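Local atomic coordinates of Lin1840 protein (Listeria innocua serovar 6a, PDB entry 4ZOC), a protein that probably hydrolyses terminal, non-reducing beta-D-glucosyl residues to release beta-D-glucose, and takes part in beta-1,2-glucan metabolism. Residues 392-397 and 451-456; 396-401 and 487-492; 460-465 and 491-496; 480-485 and 513-518; 523-528 and 533-538. The protein carries 2 engineered substitutions. One frame throughout, in Å; residues are numbered along the deposited sequence.

Contact 1 of 5, residues 392-397 and 451-456; sequences KIALVG and KAAVQN
Ala394 presses its methyl against the backbone of the helix at Ala453 and Val454, and this is the tight part of the contact. The CA atoms of Ala394 and Val454 come within 5.6 Å, a spacing that the small side chain of Ala394, with Ala453 beside it, makes possible. Ala394 CB lies 3.8 Å from the carbonyl oxygen O of Ala453. The same methyl also meets two side chains, Ala453 CB at 4.2 Å and Val454 CG2 at the same distance, so it is wedged between two neighbouring positions of the helix. Val396, two residues along the strand, also faces the helix but stands farther off. The helix 444-456 joins strands 432-436 and 459-465, which flank strand 393-397 in the parallel part of the sheet of the glycoside hydrolase family 3 C-terminal domain. It therefore passes over the strand lying between the two that it connects. Accordingly, Ala453 also packs on Val435 and Val454 on Val460. The other end is looser and wet. Lys392, in the one of its two deposited conformers considered here, turns about its CG-CD bond (chi3 59°) and brings NZ to 3.3 Å from Asn456 O, a weak hydrogen bond. A water bridges the same two atoms, accepting from Lys392 NZ at 2.8 Å and donating to Asn456 O at 2.7 Å. The Asn456 amide turns elsewhere, its ND2 bonding to Glu433.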
# COMPACT_ATOMS: atom_id res chain seq x y z
N LYS A 392 36.71 22.98 18.26
CA LYS A 392 35.96 23.20 19.51
C LYS A 392 34.47 22.90 19.22
O LYS A 392 33.81 23.58 18.45
CB LYS A 392 36.14 24.64 20.01
CG LYS A 392 37.59 25.04 20.34
CD LYS A 392 37.72 26.51 20.76
CE LYS A 392 36.89 26.90 21.98
NZ LYS A 392 36.99 28.35 22.39
N ILE A 393 33.98 21.83 19.84
CA ILE A 393 32.70 21.21 19.52
C ILE A 393 31.70 21.50 20.63
O ILE A 393 31.92 21.20 21.81
CB ILE A 393 32.83 19.68 19.39
CG1 ILE A 393 33.67 19.36 18.16
CG2 ILE A 393 31.42 19.07 19.32
CD1 ILE A 393 34.09 17.87 18.05
N ALA A 394 30.57 22.06 20.26
CA ALA A 394 29.38 21.98 21.12
C ALA A 394 28.55 20.79 20.66
O ALA A 394 28.05 20.72 19.52
CB ALA A 394 28.55 23.26 21.04
N LEU A 395 28.42 19.86 21.57
CA LEU A 395 27.70 18.58 21.36
C LEU A 395 26.34 18.76 22.04
O LEU A 395 26.24 18.86 23.26
CB LEU A 395 28.48 17.40 21.98
CG LEU A 395 27.69 16.09 21.97
CD1 LEU A 395 27.33 15.58 20.60
CD2 LEU A 395 28.48 15.04 22.69
N VAL A 396 25.30 18.83 21.26
CA VAL A 396 24.00 19.10 21.84
C VAL A 396 22.92 18.15 21.35
O VAL A 396 23.01 17.65 20.22
CB VAL A 396 23.56 20.57 21.66
CG1 VAL A 396 24.67 21.58 22.05
CG2 VAL A 396 23.26 20.84 20.26
N GLY A 397 21.89 17.96 22.17
CA GLY A 397 20.74 17.20 21.79
C GLY A 397 20.49 15.92 22.54
O GLY A 397 21.20 15.60 23.48
N LYS A 451 22.47 27.84 23.61
CA LYS A 451 23.02 29.07 23.03
C LYS A 451 24.39 29.40 23.66
O LYS A 451 25.43 29.72 22.98
CB LYS A 451 22.01 30.18 23.19
CG LYS A 451 22.52 31.53 22.74
CD LYS A 451 21.43 32.57 23.01
CE LYS A 451 21.82 33.94 22.49
NZ LYS A 451 20.61 34.63 21.97
N ALA A 452 24.45 29.24 24.96
CA ALA A 452 25.74 29.47 25.65
C ALA A 452 26.85 28.53 25.19
O ALA A 452 28.03 29.01 24.99
CB ALA A 452 25.53 29.35 27.15
N ALA A 453 26.56 27.25 25.03
CA ALA A 453 27.59 26.28 24.58
C ALA A 453 28.08 26.54 23.17
O ALA A 453 29.29 26.47 22.87
CB ALA A 453 27.11 24.83 24.71
N VAL A 454 27.15 26.88 22.30
CA VAL A 454 27.45 27.19 20.87
C VAL A 454 28.28 28.48 20.77
O VAL A 454 29.26 28.51 20.05
CB VAL A 454 26.17 27.23 20.02
CG1 VAL A 454 26.46 27.64 18.58
CG2 VAL A 454 25.44 25.90 20.03
N GLN A 455 27.91 29.49 21.52
CA GLN A 455 28.72 30.75 21.59
C GLN A 455 30.17 30.52 21.91
O GLN A 455 31.04 31.08 21.25
CB GLN A 455 28.14 31.74 22.62
CG GLN A 455 27.19 32.73 22.00
CD GLN A 455 26.31 33.51 23.00
OE1 GLN A 455 25.32 34.16 22.61
NE2 GLN A 455 26.65 33.44 24.27
N ASN A 456 30.41 29.68 22.91
CA ASN A 456 31.72 29.24 23.35
C ASN A 456 32.53 28.46 22.36
O ASN A 456 33.75 28.67 22.21
CB ASN A 456 31.60 28.40 24.65
CG ASN A 456 31.11 29.22 25.86
OD1 ASN A 456 31.22 30.44 25.88
ND2 ASN A 456 30.62 28.53 26.89
O HOH W 1 35.45 29.25 20.19
O HOH W 2 35.63 29.25 24.31

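Contact 2 of 5, residues 396-401 and 487-492; sequences VGPLAT and YQLAKF
Leu489 reaches from its helix to the backbone of Gly397 and the ring of Pro398, and a single methyl makes both contacts. Its CB leaves the helix in the direction of segment 396-401 without yet touching it. CG then continues outward, anti to the backbone N (chi1 178°), which extends the side chain away from the helix axis. On the way, CG lies 3.8 Å from CD1 of Leu462, so the stem of the leucine rests on the neighbouring strand. From CG the two methyls part. CD1 takes the branch facing Val396, but its nearest atom there, Val396 CG2, is still 5.2 Å away. CD2 is the true tip. It rests against Gly397 CA at 3.9 Å and lies 4.2 Å from Pro398 CD, the ring methylene that points back at it. Glycine suits position 397 for reasons of backbone: at a phi of 115° a CB would be jammed against the carbonyl O of Val396, and it would also clash with Pro398 CD. The strand 393-397 here leads into a type I beta turn from Gly397 to Ala400, on the C-terminal side of a parallel strand, as in the alpha/beta sandwich domain of family 3 glycosidases. Pro398 suits the second position of such a turn, since its ring fixes phi near -72°. The turn is closed by Ala400 N, which bonds to Gly397 O at 3.3 Å. Leu489 also touches Thr437 in the loop after strand 432-436, while Pro398 packs on the same threonine.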
# COMPACT_ATOMS: atom_id res chain seq x y z
N VAL A 396 25.30 18.83 21.26
CA VAL A 396 24.00 19.10 21.84
C VAL A 396 22.92 18.15 21.35
O VAL A 396 23.01 17.65 20.22
CB VAL A 396 23.56 20.57 21.66
CG1 VAL A 396 24.67 21.58 22.05
CG2 VAL A 396 23.26 20.84 20.26
N GLY A 397 21.89 17.96 22.17
CA GLY A 397 20.74 17.20 21.79
C GLY A 397 20.49 15.92 22.54
O GLY A 397 21.20 15.60 23.48
N PRO A 398 19.44 15.20 22.14
CA PRO A 398 19.04 14.01 22.89
C PRO A 398 19.91 12.79 22.77
O PRO A 398 19.85 11.94 23.69
CB PRO A 398 17.64 13.74 22.39
CG PRO A 398 17.58 14.34 21.05
CD PRO A 398 18.47 15.55 21.12
N LEU A 399 20.75 12.74 21.74
CA LEU A 399 21.73 11.67 21.51
C LEU A 399 23.16 12.08 21.97
O LEU A 399 24.13 11.33 21.77
CB LEU A 399 21.73 11.16 20.05
CG LEU A 399 20.80 9.97 19.79
CD1 LEU A 399 21.39 8.70 20.45
CD2 LEU A 399 19.41 10.26 20.36
N ALA A 400 23.29 13.26 22.63
CA ALA A 400 24.60 13.72 23.09
C ALA A 400 25.17 12.77 24.18
O ALA A 400 26.33 12.37 24.14
CB ALA A 400 24.50 15.10 23.68
N THR A 401 24.31 12.43 25.12
CA THR A 401 24.67 11.56 26.22
C THR A 401 23.84 10.31 26.34
O THR A 401 24.17 9.45 27.20
CB THR A 401 24.57 12.30 27.59
OG1 THR A 401 23.22 12.57 27.94
CG2 THR A 401 25.37 13.59 27.57
N TYR A 487 13.08 18.62 15.49
CA TYR A 487 13.11 19.53 14.36
C TYR A 487 13.16 20.97 14.85
O TYR A 487 13.93 21.77 14.28
CB TYR A 487 11.92 19.35 13.40
CG TYR A 487 11.83 17.98 12.78
CD1 TYR A 487 12.50 17.70 11.64
CD2 TYR A 487 11.01 16.98 13.32
CE1 TYR A 487 12.44 16.44 11.04
CE2 TYR A 487 10.98 15.71 12.77
CZ TYR A 487 11.65 15.46 11.61
OH TYR A 487 11.52 14.19 11.04
N GLN A 488 12.46 21.29 15.93
CA GLN A 488 12.55 22.65 16.49
C GLN A 488 13.97 22.95 16.97
O GLN A 488 14.44 24.07 16.85
CB GLN A 488 11.53 22.88 17.63
CG GLN A 488 10.06 22.78 17.22
CD GLN A 488 9.16 22.53 18.43
OE1 GLN A 488 9.61 22.52 19.61
NE2 GLN A 488 7.89 22.37 18.17
N LEU A 489 14.60 22.00 17.62
CA LEU A 489 16.00 22.16 18.03
C LEU A 489 16.93 22.40 16.88
O LEU A 489 17.78 23.29 16.95
CB LEU A 489 16.45 20.93 18.91
CG LEU A 489 17.87 20.90 19.39
CD1 LEU A 489 18.25 22.14 20.19
CD2 LEU A 489 18.12 19.63 20.25
N ALA A 490 16.82 21.64 15.81
CA ALA A 490 17.70 21.86 14.64
C ALA A 490 17.48 23.28 14.06
O ALA A 490 18.41 23.95 13.70
CB ALA A 490 17.38 20.80 13.62
N LYS A 491 16.22 23.72 14.01
CA LYS A 491 15.83 25.07 13.57
C LYS A 491 16.46 26.12 14.48
O LYS A 491 17.14 27.02 13.97
CB LYS A 491 14.32 25.22 13.54
CG LYS A 491 13.75 26.52 12.94
CD LYS A 491 12.23 26.46 12.83
CE LYS A 491 11.55 26.56 14.20
NZ LYS A 491 10.10 26.90 14.03
N PHE A 492 16.31 25.96 15.79
CA PHE A 492 17.02 26.82 16.74
C PHE A 492 18.53 26.89 16.59
O PHE A 492 19.04 27.97 16.52
CB PHE A 492 16.62 26.47 18.17
CG PHE A 492 17.29 27.31 19.19
CD1 PHE A 492 16.88 28.63 19.40
CD2 PHE A 492 18.28 26.79 19.98
CE1 PHE A 492 17.52 29.42 20.37
CE2 PHE A 492 18.92 27.58 20.93
CZ PHE A 492 18.51 28.89 21.15

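Contact 3 of 5, residues 460-465 and 491-496; sequences VVLALG and KFVQTL
Val460 and Val493 meet tip to tip, with CG1 of Val460 3.8 Å from CG1 of Val493. In both valines this methyl is anti to the backbone N (chi1 -178° and 166°), and it is this branch that each extends to the other. Beside this pair, Leu462 brings CD2 to 4.4 Å from CB of Val493, touching the valine near its root. Val493 is thus received by two residues of the strand, spaced two apart and facing the helix, while the intervening Val461 faces the other side of the sheet. Branched aliphatic residues suit the place: all three are buried, and the contact is wholly apolar. In the next shell, Leu462 is flanked by Leu489 and Ala490 one turn earlier in the helix, and Val493 also rests on Val450 and Val500. Just beyond Val493, Thr495 OG1 donates back to Phe492 O at 2.7 Å, in the carbonyl plane, and Leu496 N bonds to Val493 O at 3.0 Å. The contact belongs to the beta-alpha-beta unit of strand 459-465, helix 484-494 and strand 500-505. Its strand lies between 393-397 and 500-505 in the sheet, and its helix packs beside helix 444-456, whose Val454 also touches Val460.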
# COMPACT_ATOMS: atom_id res chain seq x y z
N VAL A 460 28.99 22.78 15.80
CA VAL A 460 27.98 22.15 16.59
C VAL A 460 27.81 20.78 16.03
O VAL A 460 27.69 20.60 14.83
CB VAL A 460 26.65 22.87 16.50
CG1 VAL A 460 25.58 22.24 17.38
CG2 VAL A 460 26.82 24.37 16.80
N VAL A 461 27.90 19.80 16.90
CA VAL A 461 27.51 18.44 16.58
C VAL A 461 26.12 18.29 17.28
O VAL A 461 26.03 18.20 18.55
CB VAL A 461 28.52 17.38 17.12
CG1 VAL A 461 27.94 15.96 16.90
CG2 VAL A 461 29.87 17.41 16.50
N LEU A 462 25.05 18.19 16.46
CA LEU A 462 23.68 18.19 16.91
C LEU A 462 23.29 16.73 16.82
O LEU A 462 23.13 16.17 15.73
CB LEU A 462 22.82 19.03 15.99
CG LEU A 462 21.33 19.02 16.30
CD1 LEU A 462 20.96 19.34 17.76
CD2 LEU A 462 20.58 20.04 15.42
N ALA A 463 23.18 16.09 17.96
CA ALA A 463 22.93 14.64 18.00
C ALA A 463 21.47 14.38 18.26
O ALA A 463 20.94 14.58 19.42
CB ALA A 463 23.85 13.98 19.08
N LEU A 464 20.79 13.96 17.21
CA LEU A 464 19.35 13.70 17.22
C LEU A 464 19.01 12.25 17.05
O LEU A 464 19.77 11.45 16.48
CB LEU A 464 18.68 14.41 16.04
CG LEU A 464 18.95 15.94 15.96
CD1 LEU A 464 18.26 16.50 14.70
CD2 LEU A 464 18.47 16.59 17.21
N GLY A 465 17.82 11.88 17.46
CA GLY A 465 17.41 10.51 17.11
C GLY A 465 16.24 9.90 17.84
O GLY A 465 15.55 10.55 18.62
N LYS A 491 16.22 23.72 14.01
CA LYS A 491 15.83 25.07 13.57
C LYS A 491 16.46 26.12 14.48
O LYS A 491 17.14 27.02 13.97
CB LYS A 491 14.32 25.22 13.54
CG LYS A 491 13.75 26.52 12.94
CD LYS A 491 12.23 26.46 12.83
CE LYS A 491 11.55 26.56 14.20
NZ LYS A 491 10.10 26.90 14.03
N PHE A 492 16.31 25.96 15.79
CA PHE A 492 17.02 26.82 16.74
C PHE A 492 18.53 26.89 16.59
O PHE A 492 19.04 27.97 16.52
CB PHE A 492 16.62 26.47 18.17
CG PHE A 492 17.29 27.31 19.19
CD1 PHE A 492 16.88 28.63 19.40
CD2 PHE A 492 18.28 26.79 19.98
CE1 PHE A 492 17.52 29.42 20.37
CE2 PHE A 492 18.92 27.58 20.93
CZ PHE A 492 18.51 28.89 21.15
N VAL A 493 19.23 25.75 16.50
CA VAL A 493 20.68 25.71 16.39
C VAL A 493 21.13 26.41 15.11
O VAL A 493 22.16 27.09 15.10
CB VAL A 493 21.18 24.23 16.49
CG1 VAL A 493 22.58 24.12 16.04
CG2 VAL A 493 21.02 23.77 17.93
N GLN A 494 20.33 26.31 14.04
CA GLN A 494 20.69 26.93 12.76
C GLN A 494 20.77 28.46 12.94
O GLN A 494 21.55 29.14 12.29
CB GLN A 494 19.63 26.59 11.75
CG GLN A 494 20.04 26.96 10.35
CD GLN A 494 19.82 28.38 10.00
OE1 GLN A 494 18.90 29.01 10.53
NE2 GLN A 494 20.70 28.94 9.10
N THR A 495 19.97 28.97 13.81
CA THR A 495 19.95 30.42 14.04
C THR A 495 21.21 30.96 14.70
O THR A 495 21.44 32.14 14.66
CB THR A 495 18.75 30.93 14.84
OG1 THR A 495 18.84 30.63 16.25
CG2 THR A 495 17.42 30.51 14.23
N LEU A 496 22.03 30.11 15.26
CA LEU A 496 23.13 30.54 16.13
C LEU A 496 24.37 30.86 15.30
O LEU A 496 25.36 31.28 15.82
CB LEU A 496 23.41 29.51 17.26
CG LEU A 496 22.20 29.16 18.07
CD1 LEU A 496 22.53 28.09 19.11
CD2 LEU A 496 21.53 30.35 18.77

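Contact 4 of 5, residues 480-485 and 513-518; sequences IRLPEA and KELAES
A salt-bridge network of Arg481, Glu484 and Glu514 joins the loop that leads into helix 484-494 to the short helix 513-517. The guanidinium of Arg481 grips the carboxylate of Glu514 end-on, one nitrogen to each oxygen. NH1 of Arg481 bonds to OE2 of Glu514 at 2.9 Å, and NH2 of Arg481 to OE1 of Glu514 at 3.1 Å, the latter nearly straight at 169°. Both acceptors lie close to the guanidinium plane, but the two flat groups are turned 33° apart, so OE2 is approached from well above the carboxylate plane. The arginine chain turns about its CG-CD bond (chi3 70°), swinging its end over to the helix. NH2 has a second partner, the syn lone pair of Glu484 OE1 at 2.9 Å, and NH1 also forms a salt bridge with Glu511. The positive charge shared among three glutamates probably offsets the repulsion between them; Glu484 OE2 and Glu514 OE1 are 4.8 Å apart. Helix 513-517 belongs to the connection between the adjacent parallel strands 500-505 and 521-524, and it lies beside helix 484-494 on the same face of the sheet. Beneath the charged layer, Leu482 CD1 meets Leu515 CD1 at 4.0 Å, the two leucines resting on Leu504 and Ile502 of strand 500-505. Pro483, at the N-cap, suits the entrance to the helix, where no backbone N-H is needed. The ring of Tyr487 makes a cation-pi contact with Arg481.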
# COMPACT_ATOMS: atom_id res chain seq x y z
N ILE A 480 6.48 9.12 9.86
CA ILE A 480 7.89 8.77 10.03
C ILE A 480 8.77 10.02 10.24
O ILE A 480 9.65 10.37 9.41
CB ILE A 480 8.41 7.90 8.85
CG1 ILE A 480 8.14 8.56 7.51
CG2 ILE A 480 7.75 6.54 8.90
CD1 ILE A 480 9.23 8.26 6.51
N ARG A 481 8.52 10.64 11.39
CA ARG A 481 9.19 11.84 11.84
C ARG A 481 9.73 11.63 13.24
O ARG A 481 9.20 10.84 13.99
CB ARG A 481 8.22 13.03 11.78
CG ARG A 481 7.95 13.55 10.40
CD ARG A 481 6.99 14.70 10.48
NE ARG A 481 7.54 15.91 11.07
CZ ARG A 481 8.22 16.82 10.38
NH1 ARG A 481 8.55 16.61 9.13
NH2 ARG A 481 8.67 17.92 10.99
N LEU A 482 10.82 12.34 13.56
CA LEU A 482 11.25 12.46 14.92
C LEU A 482 10.25 13.30 15.65
O LEU A 482 9.36 13.93 15.02
CB LEU A 482 12.61 13.21 14.94
CG LEU A 482 13.87 12.61 14.34
CD1 LEU A 482 14.97 13.59 14.34
CD2 LEU A 482 14.27 11.43 15.14
N PRO A 483 10.28 13.28 16.96
CA PRO A 483 9.48 14.24 17.74
C PRO A 483 9.66 15.64 17.26
O PRO A 483 10.81 16.05 16.89
CB PRO A 483 9.93 14.02 19.17
CG PRO A 483 10.52 12.64 19.21
CD PRO A 483 11.06 12.36 17.83
N GLU A 484 8.59 16.42 17.17
CA GLU A 484 8.74 17.75 16.59
C GLU A 484 9.74 18.65 17.35
O GLU A 484 10.38 19.50 16.74
CB GLU A 484 7.37 18.40 16.47
CG GLU A 484 7.40 19.72 15.78
CD GLU A 484 7.81 19.67 14.30
OE1 GLU A 484 7.74 18.52 13.68
OE2 GLU A 484 8.09 20.85 13.79
N ALA A 485 9.92 18.42 18.66
CA ALA A 485 10.93 19.12 19.44
C ALA A 485 12.33 19.00 18.87
O ALA A 485 13.13 19.92 19.01
CB ALA A 485 10.91 18.63 20.87
N LYS A 513 14.23 16.01 5.31
CA LYS A 513 14.41 17.19 4.51
C LYS A 513 14.69 18.45 5.41
O LYS A 513 15.66 19.23 5.14
CB LYS A 513 13.21 17.42 3.59
CG LYS A 513 13.16 18.79 2.90
CD LYS A 513 11.99 18.90 1.90
CE LYS A 513 12.20 20.24 1.13
NZ LYS A 513 11.32 20.28 -0.01
N GLU A 514 13.93 18.59 6.49
CA GLU A 514 14.09 19.78 7.39
C GLU A 514 15.40 19.72 8.13
O GLU A 514 15.94 20.77 8.48
CB GLU A 514 12.96 19.86 8.38
CG GLU A 514 11.64 20.15 7.68
CD GLU A 514 10.45 19.78 8.53
OE1 GLU A 514 10.44 20.10 9.73
OE2 GLU A 514 9.51 19.16 8.00
N LEU A 515 16.00 18.53 8.30
CA LEU A 515 17.29 18.45 8.95
C LEU A 515 18.40 18.80 7.99
O LEU A 515 19.28 19.55 8.33
CB LEU A 515 17.48 17.05 9.54
CG LEU A 515 16.40 16.63 10.53
CD1 LEU A 515 16.62 15.22 11.02
CD2 LEU A 515 16.19 17.55 11.71
N ALA A 516 18.34 18.25 6.78
CA ALA A 516 19.34 18.52 5.77
C ALA A 516 19.39 20.01 5.48
O ALA A 516 20.48 20.58 5.27
CB ALA A 516 19.03 17.79 4.49
N GLU A 517 18.23 20.61 5.42
CA GLU A 517 18.16 22.08 5.18
C GLU A 517 18.57 23.00 6.38
O GLU A 517 18.78 24.20 6.20
CB GLU A 517 16.78 22.44 4.64
CG GLU A 517 16.61 21.88 3.22
CD GLU A 517 15.26 22.10 2.57
OE1 GLU A 517 14.38 22.75 3.21
OE2 GLU A 517 15.11 21.58 1.40
N SER A 518 18.59 22.49 7.59
CA SER A 518 18.87 23.24 8.77
C SER A 518 20.34 23.00 9.24
O SER A 518 20.74 23.49 10.31
CB SER A 518 17.96 22.74 9.88
OG SER A 518 16.62 23.30 9.89

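Contact 5 of 5, residues 523-528 and 533-538; sequences LELWFP and GRVTAD
Leu525 and Thr536 cross at about a right angle, the forked end of the leucine straddling the threonine hydroxyl oxygen. CD2 of Leu525 is 3.7 Å and CD1 of Leu525 3.8 Å from Thr536 OG1, while the threonine methyl CG2 stands 4.2 Å from Leu525 CD1. A hydroxyl is tolerated against these methyls because OG1 bonds to the carbonyl oxygen of Ala532 one turn back, which satisfies it within the helix. The torsion chi1 of Thr536 (-56°) puts OG1 beside the backbone N, where it can reach that carbonyl. Val535 has a different relation to Leu525: the two run past each other in opposite senses, Leu525 CD2 touching Val535 CG1 at 4.0 Å. The other valine methyl, CG2, meets CB of Pro528 at 4.3 Å, so the two branches of Val535 serve two residues of the incoming segment. Behind, Val535 packs on Val372 of helix 361-374, and Thr536 on Phe505. All four touching residues are buried. Here the loop leaving the C-terminal end of strand 521-524 folds back against helix 532-541, the next helix in the chain, in the alpha/beta sandwich of the family 3 C-terminal domain.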
# COMPACT_ATOMS: atom_id res chain seq x y z
N LEU A 523 24.94 13.10 8.94
CA LEU A 523 25.55 11.77 9.04
C LEU A 523 24.57 10.78 9.72
O LEU A 523 24.12 10.96 10.87
CB LEU A 523 26.86 11.87 9.83
CG LEU A 523 27.69 10.53 9.97
CD1 LEU A 523 28.09 9.97 8.61
CD2 LEU A 523 28.87 10.72 10.93
N GLU A 524 24.19 9.78 8.95
CA GLU A 524 23.26 8.75 9.36
C GLU A 524 24.01 7.59 9.98
O GLU A 524 24.71 6.83 9.28
CB GLU A 524 22.42 8.32 8.15
CG GLU A 524 21.56 7.05 8.41
CD GLU A 524 20.46 7.27 9.41
OE1 GLU A 524 20.78 7.26 10.66
OE2 GLU A 524 19.31 7.47 8.97
N LEU A 525 23.95 7.51 11.29
CA LEU A 525 24.67 6.46 12.06
C LEU A 525 23.81 5.27 12.33
O LEU A 525 24.36 4.25 12.82
CB LEU A 525 25.14 6.96 13.43
CG LEU A 525 26.30 7.87 13.10
CD1 LEU A 525 26.21 9.24 13.66
CD2 LEU A 525 27.66 7.32 12.92
N TRP A 526 22.49 5.37 12.05
CA TRP A 526 21.52 4.33 12.43
C TRP A 526 21.69 4.04 13.95
O TRP A 526 21.80 4.96 14.77
CB TRP A 526 21.70 3.10 11.58
CG TRP A 526 21.51 3.35 10.10
CD1 TRP A 526 22.47 3.32 9.12
CD2 TRP A 526 20.26 3.53 9.43
NE1 TRP A 526 21.87 3.51 7.87
CE2 TRP A 526 20.52 3.61 8.03
CE3 TRP A 526 18.93 3.60 9.86
CZ2 TRP A 526 19.47 3.83 7.07
CZ3 TRP A 526 17.90 3.76 8.89
CH2 TRP A 526 18.20 3.87 7.53
N PHE A 527 21.69 2.79 14.36
CA PHE A 527 22.20 2.47 15.71
C PHE A 527 23.43 1.58 15.53
O PHE A 527 23.34 0.47 15.06
CB PHE A 527 21.13 1.80 16.54
CG PHE A 527 19.98 2.69 16.89
CD1 PHE A 527 20.16 3.90 17.55
CD2 PHE A 527 18.66 2.32 16.53
CE1 PHE A 527 19.08 4.65 17.98
CE2 PHE A 527 17.62 3.06 16.92
CZ PHE A 527 17.81 4.23 17.64
N PRO A 528 24.63 2.11 15.86
CA PRO A 528 25.84 1.35 15.51
C PRO A 528 26.18 0.21 16.45
O PRO A 528 27.02 -0.66 16.07
CB PRO A 528 26.96 2.38 15.56
CG PRO A 528 26.28 3.70 15.48
CD PRO A 528 24.91 3.52 16.13
N GLY A 533 29.78 5.57 19.94
CA GLY A 533 30.43 6.88 20.05
C GLY A 533 31.78 6.92 19.37
O GLY A 533 32.24 8.00 19.02
N ARG A 534 32.48 5.77 19.30
CA ARG A 534 33.81 5.70 18.68
C ARG A 534 33.62 5.70 17.18
O ARG A 534 34.32 6.38 16.48
CB ARG A 534 34.57 4.49 19.06
CG ARG A 534 34.81 4.46 20.54
CD ARG A 534 35.79 3.39 20.96
NE ARG A 534 36.14 3.58 22.38
CZ ARG A 534 36.09 2.64 23.34
NH1 ARG A 534 35.60 1.43 23.16
NH2 ARG A 534 36.47 2.95 24.55
N VAL A 535 32.59 4.99 16.70
CA VAL A 535 32.23 5.06 15.29
C VAL A 535 31.98 6.54 14.86
O VAL A 535 32.45 7.01 13.82
CB VAL A 535 30.97 4.19 15.00
CG1 VAL A 535 30.38 4.41 13.64
CG2 VAL A 535 31.24 2.71 15.19
N THR A 536 31.15 7.21 15.64
CA THR A 536 30.78 8.58 15.41
C THR A 536 32.06 9.47 15.41
O THR A 536 32.28 10.27 14.47
CB THR A 536 29.79 9.05 16.42
OG1 THR A 536 28.61 8.19 16.41
CG2 THR A 536 29.37 10.41 16.10
N ALA A 537 32.87 9.36 16.45
CA ALA A 537 34.09 10.19 16.55
C ALA A 537 35.06 9.94 15.39
O ALA A 537 35.62 10.91 14.79
CB ALA A 537 34.77 9.94 17.89
N ASP A 538 35.27 8.68 15.04
CA ASP A 538 36.16 8.34 13.93
C ASP A 538 35.68 8.86 12.58
O ASP A 538 36.48 9.38 11.81
CB ASP A 538 36.38 6.86 13.84
CG ASP A 538 37.23 6.31 14.99
OD1 ASP A 538 37.78 7.07 15.83
OD2 ASP A 538 37.29 5.09 15.08

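Overall arrangement
All five contacts lie in the family 3 C-terminal domain, around one mixed sheet. Contacts 1 and 3 set a helix directly on a strand, contacts 2 and 5 use the turn or loop beyond a strand, and contact 4 joins two connections. Contacts 1 to 4 lie on one face; contact 5, 16 to 19 Å away between centres, is on the opposite face. Contacts 2 and 3, centres 5 Å apart, share helix 484-494 and use neighbouring strands, probably hydrogen-bonded from Ala463 N to Val396 O (2.8 Å). Tyr487 links contacts 2 and 4, its OH 3.2 Å from Leu482 N. None belongs to the glucose pocket, but Trp409 and Glu473, which line it, follow 396-401 and 460-465 in sequence.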